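PDB 2DT4: hypothetical protein PH0802 from Pyrococcus horikoshii, which is of unknown function but belongs to the plant- and prokaryote-conserved (PPC) family, whose plant members are AT-hook proteins thought to regulate transcription. Local coordinates for residues L66-I76 / H91-F102; T37-K47 / E110-L121. All blocks are in the same frame, centred on the assembly; numbering follows the deposited sequence.

Contact 1: residues L66-I76 / H91-F102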
loop_
_atom_site.group_PDB
_atom_site.type_symbol
_atom_site.label_atom_id
_atom_site.label_comp_id
_atom_site.label_asym_id
_atom_site.label_seq_id
_atom_site.Cartn_x
_atom_site.Cartn_y
_atom_site.Cartn_z
ATOM N N LEU A 66 3.933 21.317 1.291
ATOM C CA LEU A 66 4.892 21.138 0.219
ATOM C C LEU A 66 4.441 21.948 -0.982
ATOM O O LEU A 66 3.269 22.342 -1.070
ATOM C CB LEU A 66 5.049 19.642 -0.111
ATOM C CG LEU A 66 5.471 18.775 1.060
ATOM C CD1 LEU A 66 5.378 17.249 0.775
ATOM C CD2 LEU A 66 6.881 19.108 1.521
ATOM N N LYS A 67 5.364 22.179 -1.912
ATOM C CA LYS A 67 5.099 22.935 -3.117
ATOM C C LYS A 67 5.495 22.194 -4.381
ATOM O O LYS A 67 6.505 21.483 -4.435
ATOM C CB LYS A 67 5.803 24.284 -3.055
ATOM C CG LYS A 67 5.334 25.126 -1.856
ATOM C CD LYS A 67 4.961 26.551 -2.212
ATOM C CE LYS A 67 5.093 27.509 -1.014
ATOM N NZ LYS A 67 6.502 28.068 -0.838
ATOM N N GLY A 68 4.668 22.366 -5.403
ATOM C CA GLY A 68 4.905 21.779 -6.702
ATOM C C GLY A 68 4.408 20.349 -6.783
ATOM O O GLY A 68 3.648 19.885 -5.937
ATOM N N SER A 69 4.793 19.672 -7.849
ATOM C CA SER A 69 4.351 18.318 -8.121
ATOM C C SER A 69 5.207 17.301 -7.370
ATOM O O SER A 69 6.425 17.361 -7.386
ATOM C CB SER A 69 4.424 18.028 -9.617
ATOM O OG SER A 69 3.483 18.848 -10.295
ATOM N N TYR A 70 4.522 16.385 -6.706
ATOM C CA TYR A 70 5.143 15.244 -6.073
ATOM C C TYR A 70 4.510 13.980 -6.606
ATOM O O TYR A 70 3.263 13.881 -6.696
ATOM C CB TYR A 70 4.969 15.310 -4.550
ATOM C CG TYR A 70 5.921 16.232 -3.839
ATOM C CD1 TYR A 70 5.748 17.631 -3.854
ATOM C CD2 TYR A 70 7.000 15.711 -3.132
ATOM C CE1 TYR A 70 6.659 18.481 -3.175
ATOM C CE2 TYR A 70 7.897 16.539 -2.466
ATOM C CZ TYR A 70 7.729 17.910 -2.508
ATOM O OH TYR A 70 8.632 18.730 -1.848
ATOM N N GLU A 71 5.329 12.982 -6.909
ATOM C CA GLU A 71 4.811 11.659 -7.247
ATOM C C GLU A 71 4.117 11.065 -6.001
ATOM O O GLU A 71 4.687 11.034 -4.888
ATOM C CB GLU A 71 5.894 10.702 -7.781
ATOM C CG GLU A 71 6.512 11.152 -9.104
ATOM C CD GLU A 71 5.614 10.965 -10.316
ATOM O OE1 GLU A 71 5.772 11.701 -11.320
ATOM O OE2 GLU A 71 4.747 10.064 -10.328
ATOM N N LEU A 72 2.880 10.631 -6.179
ATOM C CA LEU A 72 2.112 9.996 -5.116
ATOM C C LEU A 72 2.488 8.519 -5.146
ATOM O O LEU A 72 1.945 7.747 -5.909
ATOM C CB LEU A 72 0.613 10.225 -5.374
ATOM C CG LEU A 72 -0.442 10.220 -4.239
ATOM C CD1 LEU A 72 -1.793 9.704 -4.652
ATOM C CD2 LEU A 72 -0.018 9.887 -2.821
ATOM N N ILE A 73 3.492 8.168 -4.344
ATOM C CA ILE A 73 4.083 6.846 -4.356
ATOM C C ILE A 73 3.167 5.847 -3.667
ATOM O O ILE A 73 2.940 4.753 -4.174
ATOM C CB ILE A 73 5.463 6.879 -3.688
ATOM C CG1 ILE A 73 6.433 7.722 -4.519
ATOM C CG2 ILE A 73 5.981 5.454 -3.328
ATOM C CD1 ILE A 73 7.707 8.087 -3.795
ATOM N N SER A 74 2.560 6.283 -2.575
ATOM C CA SER A 74 1.563 5.470 -1.904
ATOM C C SER A 74 0.546 6.349 -1.258
ATOM O O SER A 74 0.914 7.329 -0.678
ATOM C CB SER A 74 2.186 4.563 -0.841
ATOM O OG SER A 74 2.766 5.274 0.229
ATOM N N LEU A 75 -0.759 5.816 -1.379
ATOM C CA LEU A 75 -1.791 6.379 -0.601
ATOM C C LEU A 75 -2.386 5.130 -0.024
ATOM O O LEU A 75 -2.689 4.201 -0.756
ATOM C CB LEU A 75 -2.836 7.143 -1.437
ATOM C CG LEU A 75 -3.954 7.589 -0.487
ATOM C CD1 LEU A 75 -4.403 8.971 -0.788
ATOM C CD2 LEU A 75 -5.056 6.597 -0.407
ATOM N N ILE A 76 -2.567 5.122 1.299
ATOM C CA ILE A 76 -3.166 3.978 1.967
ATOM C C ILE A 76 -4.058 4.608 2.978
ATOM O O ILE A 76 -3.654 5.537 3.658
ATOM C CB ILE A 76 -2.193 3.004 2.661
ATOM C CG1 ILE A 76 -1.256 2.362 1.623
ATOM C CG2 ILE A 76 -2.961 1.945 3.397
ATOM C CD1 ILE A 76 -0.206 1.517 2.231
ATOM N N HIS A 91 -2.693 8.239 4.650
ATOM C CA HIS A 91 -1.285 8.644 4.748
ATOM C C HIS A 91 -0.679 8.501 3.372
ATOM O O HIS A 91 -1.109 7.669 2.578
ATOM C CB HIS A 91 -0.488 7.774 5.725
ATOM C CG HIS A 91 -0.779 8.070 7.164
ATOM N ND1 HIS A 91 0.217 8.296 8.086
ATOM C CD2 HIS A 91 -1.946 8.240 7.826
ATOM C CE1 HIS A 91 -0.322 8.518 9.271
ATOM N NE2 HIS A 91 -1.634 8.488 9.144
ATOM N N VAL A 92 0.286 9.379 3.097
ATOM C CA VAL A 92 0.908 9.372 1.749
ATOM C C VAL A 92 2.416 9.415 1.842
ATOM O O VAL A 92 2.986 9.987 2.768
ATOM C CB VAL A 92 0.425 10.585 0.910
ATOM C CG1 VAL A 92 -1.017 10.433 0.507
ATOM C CG2 VAL A 92 0.696 11.893 1.635
ATOM N N SER A 93 3.041 8.858 0.798
ATOM C CA SER A 93 4.475 8.959 0.603
ATOM C C SER A 93 4.545 9.648 -0.772
ATOM O O SER A 93 3.767 9.333 -1.706
ATOM C CB SER A 93 5.270 7.670 0.658
ATOM O OG SER A 93 4.909 6.848 -0.363
ATOM N N LEU A 94 5.374 10.687 -0.794
ATOM C CA LEU A 94 5.496 11.585 -1.922
ATOM C C LEU A 94 6.924 11.734 -2.403
ATOM O O LEU A 94 7.841 12.007 -1.606
ATOM C CB LEU A 94 5.015 12.903 -1.371
ATOM C CG LEU A 94 3.569 12.980 -0.884
ATOM C CD1 LEU A 94 3.368 14.244 -0.145
ATOM C CD2 LEU A 94 2.576 12.875 -1.991
ATOM N N GLY A 95 7.119 11.577 -3.705
ATOM C CA GLY A 95 8.434 11.662 -4.304
ATOM C C GLY A 95 8.712 12.971 -4.989
ATOM O O GLY A 95 7.934 13.458 -5.813
ATOM N N ASN A 96 9.876 13.528 -4.701
ATOM C CA ASN A 96 10.279 14.777 -5.328
ATOM C C ASN A 96 11.102 14.506 -6.575
ATOM O O ASN A 96 11.273 13.362 -6.992
ATOM C CB ASN A 96 10.909 15.783 -4.332
ATOM C CG ASN A 96 12.436 15.663 -4.133
ATOM O OD1 ASN A 96 13.024 16.554 -3.463
ATOM N ND2 ASN A 96 13.063 14.640 -4.635
ATOM N N GLU A 97 11.504 15.602 -7.228
ATOM C CA GLU A 97 12.159 15.497 -8.521
ATOM C C GLU A 97 13.512 14.802 -8.527
ATOM O O GLU A 97 14.017 14.418 -9.569
ATOM C CB GLU A 97 12.297 16.919 -9.117
ATOM C CG GLU A 97 13.321 17.769 -8.359
ATOM C CD GLU A 97 13.352 19.246 -8.757
ATOM O OE1 GLU A 97 14.226 19.629 -9.571
ATOM O OE2 GLU A 97 12.527 20.025 -8.228
ATOM N N GLU A 98 14.102 14.648 -7.348
ATOM C CA GLU A 98 15.316 13.877 -7.182
ATOM C C GLU A 98 15.056 12.484 -6.652
ATOM O O GLU A 98 15.990 11.781 -6.372
ATOM C CB GLU A 98 16.332 14.586 -6.256
ATOM C CG GLU A 98 16.816 15.925 -6.812
ATOM C CD GLU A 98 17.376 15.803 -8.213
ATOM O OE1 GLU A 98 17.170 16.729 -9.028
ATOM O OE2 GLU A 98 17.997 14.753 -8.485
ATOM N N GLY A 99 13.793 12.109 -6.481
ATOM C CA GLY A 99 13.435 10.795 -5.984
ATOM C C GLY A 99 13.531 10.638 -4.474
ATOM O O GLY A 99 13.462 9.524 -3.983
ATOM N N ILE A 100 13.682 11.738 -3.739
ATOM C CA ILE A 100 13.618 11.678 -2.279
ATOM C C ILE A 100 12.173 11.715 -1.816
ATOM O O ILE A 100 11.329 12.376 -2.408
ATOM C CB ILE A 100 14.420 12.841 -1.668
ATOM C CG1 ILE A 100 15.853 12.854 -2.228
ATOM C CG2 ILE A 100 14.403 12.723 -0.155
ATOM C CD1 ILE A 100 16.487 11.568 -2.219
ATOM N N VAL A 101 11.890 10.989 -0.736
ATOM C CA VAL A 101 10.499 10.765 -0.309
ATOM C C VAL A 101 10.193 11.508 0.992
ATOM O O VAL A 101 10.954 11.429 1.957
ATOM C CB VAL A 101 10.231 9.247 -0.153
ATOM C CG1 VAL A 101 8.828 8.994 0.357
ATOM C CG2 VAL A 101 10.438 8.554 -1.491
ATOM N N PHE A 102 9.073 12.219 0.953
ATOM C CA PHE A 102 8.458 12.885 2.068
ATOM C C PHE A 102 7.136 12.205 2.358
ATOM O O PHE A 102 6.552 11.536 1.504
ATOM C CB PHE A 102 8.181 14.362 1.733
ATOM C CG PHE A 102 9.418 15.183 1.449
ATOM C CD1 PHE A 102 10.063 15.090 0.236
ATOM C CD2 PHE A 102 9.915 16.046 2.416
ATOM C CE1 PHE A 102 11.197 15.845 -0.030
ATOM C CE2 PHE A 102 11.050 16.785 2.173
ATOM C CZ PHE A 102 11.687 16.698 0.949
HETATM O O HOH W 1 0.820 5.477 2.118
#
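Ser93 and Ser74 meet hydroxyl to hydroxyl, Ser93 OG giving its proton to Ser74 OG at 2.7 Å. Both oxygens sit between their own backbone N and carbonyl carbon (chi1 near 65°), which turns them toward each other on one face of the sheet. Ser74 OG spends its own proton on a water, and that water donates in turn to His91 O, so a buried chain of three bonds runs from Ser93 to the backbone of His91. His91 O also accepts from Ile76 N, and His91 N gives a nearly straight bond of 3.0 Å to Ile76 O.

Between strands 69-76 and 91-95, two arms of an antiparallel beta hairpin, the register slips by one residue: Ile73 and Ser74 both oppose Ser93, a classic beta bulge. Ser93 O serves both amides, taking Ile73 N at 2.9 Å from a position tilted 30° out of the carbonyl plane and Ser74 N only weakly. Beyond the bulge the pairing is regular again, Glu71 and Gly95 exchanging two bonds, each on an in-plane lone pair of the acceptor. Ile73 reaches tip to tip with Val101, CD1 to CG2 3.6 Å; Ile73 CD1 also lies so near Gly95 that a side chain there would be tight. The carboxylate of Glu71 leads away to Phe54 N of the second subunit and to a glycerol.

Leu72, Leu75, Val92 and Leu94 share the other face, where Leu72 CD2 meets Val92 CG1 at 3.5 Å, the two side chains crossing at about a right angle. Toward the Asn96-Gly99 type I turn, Tyr70 points an edge at the face of Phe102 in an offset edge-to-face pair, planes at 89°, while Leu66 CD1 lies over one face of the tyrosine ring near its rim, 4.1 Å above the plane.

Contact 2: residues T37-K47 / E110-L121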
loop_
_atom_site.group_PDB
_atom_site.type_symbol
_atom_site.label_atom_id
_atom_site.label_comp_id
_atom_site.label_asym_id
_atom_site.label_seq_id
_atom_site.Cartn_x
_atom_site.Cartn_y
_atom_site.Cartn_z
ATOM N N THR A 37 -18.054 2.600 5.029
ATOM C CA THR A 37 -16.778 2.007 5.421
ATOM C C THR A 37 -16.048 1.457 4.200
ATOM O O THR A 37 -16.638 0.748 3.417
ATOM C CB THR A 37 -17.003 0.846 6.429
ATOM O OG1 THR A 37 -17.818 1.310 7.537
ATOM C CG2 THR A 37 -15.688 0.361 7.007
ATOM N N ALA A 38 -14.756 1.739 4.084
ATOM C CA ALA A 38 -13.966 1.240 2.962
ATOM C C ALA A 38 -12.487 1.314 3.276
ATOM O O ALA A 38 -12.057 1.989 4.205
ATOM C CB ALA A 38 -14.232 2.065 1.730
ATOM N N ILE A 39 -11.728 0.703 2.386
ATOM C CA ILE A 39 -10.279 0.773 2.447
ATOM C C ILE A 39 -9.917 1.343 1.082
ATOM O O ILE A 39 -10.619 1.140 0.075
ATOM C CB ILE A 39 -9.462 -0.488 2.815
ATOM C CG1 ILE A 39 -9.776 -1.668 1.869
ATOM C CG2 ILE A 39 -9.732 -0.825 4.266
ATOM C CD1 ILE A 39 -8.915 -1.753 0.646
ATOM N N ILE A 40 -8.836 2.114 1.052
ATOM C CA ILE A 40 -8.352 2.753 -0.156
ATOM C C ILE A 40 -6.863 2.550 -0.356
ATOM O O ILE A 40 -6.073 2.476 0.596
ATOM C CB ILE A 40 -8.670 4.272 -0.192
ATOM C CG1 ILE A 40 -8.212 4.967 1.091
ATOM C CG2 ILE A 40 -10.164 4.470 -0.355
ATOM C CD1 ILE A 40 -8.578 6.458 1.143
ATOM N N ASN A 41 -6.482 2.594 -1.621
ATOM C CA ASN A 41 -5.054 2.552 -1.933
ATOM C C ASN A 41 -4.966 3.295 -3.250
ATOM O O ASN A 41 -5.929 3.328 -3.998
ATOM C CB ASN A 41 -4.340 1.206 -1.915
ATOM C CG ASN A 41 -4.419 0.450 -3.209
ATOM O OD1 ASN A 41 -4.321 1.012 -4.304
ATOM N ND2 ASN A 41 -4.567 -0.851 -3.085
ATOM N N GLY A 42 -3.852 3.946 -3.511
ATOM C CA GLY A 42 -3.666 4.543 -4.809
ATOM C C GLY A 42 -2.309 5.178 -5.034
ATOM O O GLY A 42 -1.454 5.186 -4.158
ATOM N N ILE A 43 -2.158 5.654 -6.263
ATOM C CA ILE A 43 -0.951 6.283 -6.779
ATOM C C ILE A 43 -1.329 7.440 -7.689
ATOM O O ILE A 43 -2.487 7.614 -8.081
ATOM C CB ILE A 43 -0.075 5.256 -7.568
ATOM C CG1 ILE A 43 -0.825 4.655 -8.763
ATOM C CG2 ILE A 43 0.460 4.136 -6.618
ATOM C CD1 ILE A 43 0.031 3.742 -9.648
ATOM N N GLY A 44 -0.327 8.200 -8.067
ATOM C CA GLY A 44 -0.488 9.256 -9.044
ATOM C C GLY A 44 0.506 10.358 -8.808
ATOM O O GLY A 44 1.690 10.071 -8.625
ATOM N N THR A 45 0.027 11.600 -8.890
ATOM C CA THR A 45 0.803 12.819 -8.618
ATOM C C THR A 45 -0.113 13.856 -7.982
ATOM O O THR A 45 -1.229 14.103 -8.462
ATOM C CB THR A 45 1.379 13.371 -9.910
ATOM O OG1 THR A 45 2.551 12.618 -10.257
ATOM C CG2 THR A 45 1.930 14.761 -9.718
ATOM N N LEU A 46 0.356 14.464 -6.900
ATOM C CA LEU A 46 -0.333 15.586 -6.266
ATOM C C LEU A 46 0.450 16.864 -6.423
ATOM O O LEU A 46 1.683 16.854 -6.502
ATOM C CB LEU A 46 -0.534 15.306 -4.769
ATOM C CG LEU A 46 -1.355 14.060 -4.425
ATOM C CD1 LEU A 46 -1.405 13.917 -2.878
ATOM C CD2 LEU A 46 -2.731 14.048 -5.073
ATOM N N LYS A 47 -0.268 17.988 -6.419
ATOM C CA LYS A 47 0.352 19.314 -6.443
ATOM C C LYS A 47 0.111 20.052 -5.142
ATOM O O LYS A 47 -0.998 20.043 -4.609
ATOM C CB LYS A 47 -0.219 20.111 -7.615
ATOM C CG LYS A 47 0.268 19.571 -8.967
ATOM C CD LYS A 47 -0.112 20.407 -10.181
ATOM C CE LYS A 47 0.449 19.801 -11.453
ATOM N NZ LYS A 47 0.072 20.587 -12.685
ATOM N N GLU A 110 -3.953 18.560 -4.037
ATOM C CA GLU A 110 -4.614 18.784 -5.320
ATOM C C GLU A 110 -4.181 17.672 -6.275
ATOM O O GLU A 110 -2.991 17.407 -6.455
ATOM C CB GLU A 110 -4.228 20.156 -5.885
ATOM C CG GLU A 110 -4.889 20.424 -7.198
ATOM C CD GLU A 110 -4.465 21.759 -7.777
ATOM O OE1 GLU A 110 -4.494 22.756 -7.033
ATOM O OE2 GLU A 110 -4.060 21.775 -8.951
ATOM N N VAL A 111 -5.146 17.032 -6.903
ATOM C CA VAL A 111 -4.835 15.954 -7.852
ATOM C C VAL A 111 -4.386 16.378 -9.242
ATOM O O VAL A 111 -5.156 17.067 -9.906
ATOM C CB VAL A 111 -6.097 15.116 -8.110
ATOM C CG1 VAL A 111 -5.920 14.120 -9.282
ATOM C CG2 VAL A 111 -6.534 14.415 -6.831
ATOM N N PHE A 112 -3.227 15.766 -9.614
ATOM C CA PHE A 112 -2.912 15.958 -11.046
ATOM C C PHE A 112 -3.481 14.716 -11.683
ATOM O O PHE A 112 -4.359 14.778 -12.513
ATOM C CB PHE A 112 -1.370 16.179 -11.252
ATOM C CG PHE A 112 -0.947 16.270 -12.691
ATOM C CD1 PHE A 112 -1.528 17.218 -13.544
ATOM C CD2 PHE A 112 -0.025 15.379 -13.201
ATOM C CE1 PHE A 112 -1.145 17.280 -14.892
ATOM C CE2 PHE A 112 0.353 15.438 -14.541
ATOM C CZ PHE A 112 -0.219 16.389 -15.384
ATOM N N VAL A 113 -2.941 13.579 -11.215
ATOM C CA VAL A 113 -3.443 12.244 -11.623
ATOM C C VAL A 113 -3.577 11.502 -10.304
ATOM O O VAL A 113 -2.670 11.527 -9.509
ATOM C CB VAL A 113 -2.507 11.459 -12.544
ATOM C CG1 VAL A 113 -2.966 9.968 -12.744
ATOM C CG2 VAL A 113 -2.391 12.186 -13.893
ATOM N N ALA A 114 -4.680 10.744 -10.145
ATOM C CA ALA A 114 -4.824 9.903 -8.933
ATOM C C ALA A 114 -5.646 8.696 -9.390
ATOM O O ALA A 114 -6.773 8.863 -9.916
ATOM C CB ALA A 114 -5.443 10.547 -7.724
ATOM N N GLU A 115 -5.060 7.515 -9.228
ATOM C CA GLU A 115 -5.639 6.263 -9.630
ATOM C C GLU A 115 -5.881 5.548 -8.316
ATOM O O GLU A 115 -4.938 5.091 -7.640
ATOM C CB GLU A 115 -4.714 5.492 -10.574
ATOM C CG GLU A 115 -4.556 6.234 -11.900
ATOM C CD GLU A 115 -3.485 5.691 -12.824
ATOM O OE1 GLU A 115 -2.783 4.721 -12.489
ATOM O OE2 GLU A 115 -3.309 6.270 -13.920
ATOM N N ILE A 116 -7.144 5.575 -7.932
ATOM C CA ILE A 116 -7.583 5.062 -6.639
ATOM C C ILE A 116 -8.398 3.754 -6.716
ATOM O O ILE A 116 -9.332 3.623 -7.552
ATOM C CB ILE A 116 -8.469 6.171 -5.995
ATOM C CG1 ILE A 116 -7.744 7.533 -5.869
ATOM C CG2 ILE A 116 -9.013 5.705 -4.661
ATOM C CD1 ILE A 116 -6.392 7.538 -5.195
ATOM N N PHE A 117 -8.068 2.869 -5.779
ATOM C CA PHE A 117 -8.753 1.607 -5.557
ATOM C C PHE A 117 -9.515 1.766 -4.244
ATOM O O PHE A 117 -8.949 2.209 -3.246
ATOM C CB PHE A 117 -7.803 0.412 -5.445
ATOM C CG PHE A 117 -8.487 -0.858 -5.044
ATOM C CD1 PHE A 117 -8.357 -1.366 -3.769
ATOM C CD2 PHE A 117 -9.287 -1.540 -5.956
ATOM C CE1 PHE A 117 -9.008 -2.561 -3.398
ATOM C CE2 PHE A 117 -9.928 -2.729 -5.583
ATOM C CZ PHE A 117 -9.775 -3.231 -4.320
ATOM N N LEU A 118 -10.794 1.403 -4.262
ATOM C CA LEU A 118 -11.644 1.549 -3.088
ATOM C C LEU A 118 -12.478 0.302 -2.899
ATOM O O LEU A 118 -13.150 -0.138 -3.838
ATOM C CB LEU A 118 -12.521 2.777 -3.223
ATOM C CG LEU A 118 -13.303 3.122 -1.974
ATOM C CD1 LEU A 118 -13.557 4.612 -1.930
ATOM C CD2 LEU A 118 -14.642 2.376 -1.863
ATOM N N GLN A 119 -12.410 -0.299 -1.708
ATOM C CA GLN A 119 -13.142 -1.521 -1.400
ATOM C C GLN A 119 -14.051 -1.240 -0.218
ATOM O O GLN A 119 -13.586 -1.065 0.922
ATOM C CB GLN A 119 -12.184 -2.695 -1.091
ATOM C CG GLN A 119 -12.884 -3.959 -0.597
ATOM C CD GLN A 119 -13.831 -4.497 -1.668
ATOM O OE1 GLN A 119 -15.074 -4.512 -1.475
ATOM N NE2 GLN A 119 -13.280 -4.886 -2.790
ATOM N N GLU A 120 -15.352 -1.279 -0.491
ATOM C CA GLU A 120 -16.339 -1.081 0.553
ATOM C C GLU A 120 -16.379 -2.309 1.444
ATOM O O GLU A 120 -16.213 -3.419 0.951
ATOM C CB GLU A 120 -17.725 -0.878 -0.089
ATOM C CG GLU A 120 -18.865 -0.767 0.887
ATOM C CD GLU A 120 -20.207 -0.664 0.221
ATOM O OE1 GLU A 120 -21.054 0.076 0.777
ATOM O OE2 GLU A 120 -20.423 -1.320 -0.828
ATOM N N LEU A 121 -16.589 -2.089 2.741
ATOM C CA LEU A 121 -16.760 -3.157 3.730
ATOM C C LEU A 121 -18.111 -3.004 4.419
ATOM O O LEU A 121 -18.539 -1.873 4.695
ATOM C CB LEU A 121 -15.666 -3.037 4.778
ATOM C CG LEU A 121 -14.230 -3.182 4.266
ATOM C CD1 LEU A 121 -13.249 -3.075 5.420
ATOM C CD2 LEU A 121 -13.976 -4.468 3.442
#
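The Phe112 ring is met obliquely by Thr45 CG2 and by the end of Lys47, whose NZ comes to 3.8 Å from Phe112 CD1. Phe112 CG stands anti to the backbone N (chi1 175°), which lays the ring alongside Thr45, both pointing the same way; Tyr133 of the second subunit joins it edge-to-face. The Phe117 ring is likewise approached obliquely, by Ile39 CD1 and by the amide of Asn41, whose plane is inclined 32° to it.

Phe117, Ile39 and Asn41 share one face of an antiparallel strand pair, 38-46 with 114-121, within the curled main sheet of the PPC domain; Phe112 sits at the corner where 110-111 gives way to 114-121. The opposite face carries Ile40 and Leu118, and past the corner Leu46 pairs with Val111 in the same sense; helix 22-33 packs against Val111, Ala114 and Leu118. Ile40 CG2 touches Leu118 CD1 at 3.7 Å, and Leu118 CD2 reaches Ala38 CB at 3.6 Å. Gly42 and Gly44 leave room for the neighbouring strand: a CB on Gly42 would run into Ile116 CD1, and one on Gly44 into Val113 O.

Replacing Phe112 with an alanine would probably open a gap beside Thr45 CG2, take away the ring that CE and NZ of Lys47 lie against and deprive Tyr133 of the second subunit of its stacking partner. On the side of Asn41 and Phe117, Lys47 and Glu115 form salt bridges to Glu56 and Arg128 of the second subunit. Glu120, on the helix side, pairs instead with Arg10 and Lys122 of its own chain.

At the corner the register slips by one in a classic beta bulge, Phe112 and Val113 both facing Thr45. Thr45 O accepts from Phe112 N at 2.8 Å and from Val113 N at 3.3 Å, the latter in the carbonyl plane on a lone pair.

Overall arrangement
Contacts 1 and 2 reach the same curled sheet, their centres about 14 Å apart, joined where strand 38-46 pairs with strand 69-82: Leu72 N probably donates to Gly44 O and Tyr70 N to Leu46 O. The 110-111 end of contact 2 passes into the smaller antiparallel sheet. Along the chain, contact 1 is nested inside the loop closed by contact 2, so 37-47 comes first, the hairpin and turn of contact 1 follow, and 110-121 returns to the far flank of 38-46. Strands 101-104 and 106-111 are consecutive between them. Both contacts also meet neighbouring copies of the protein, so this part of the fold probably contributes to the three-subunit assembly.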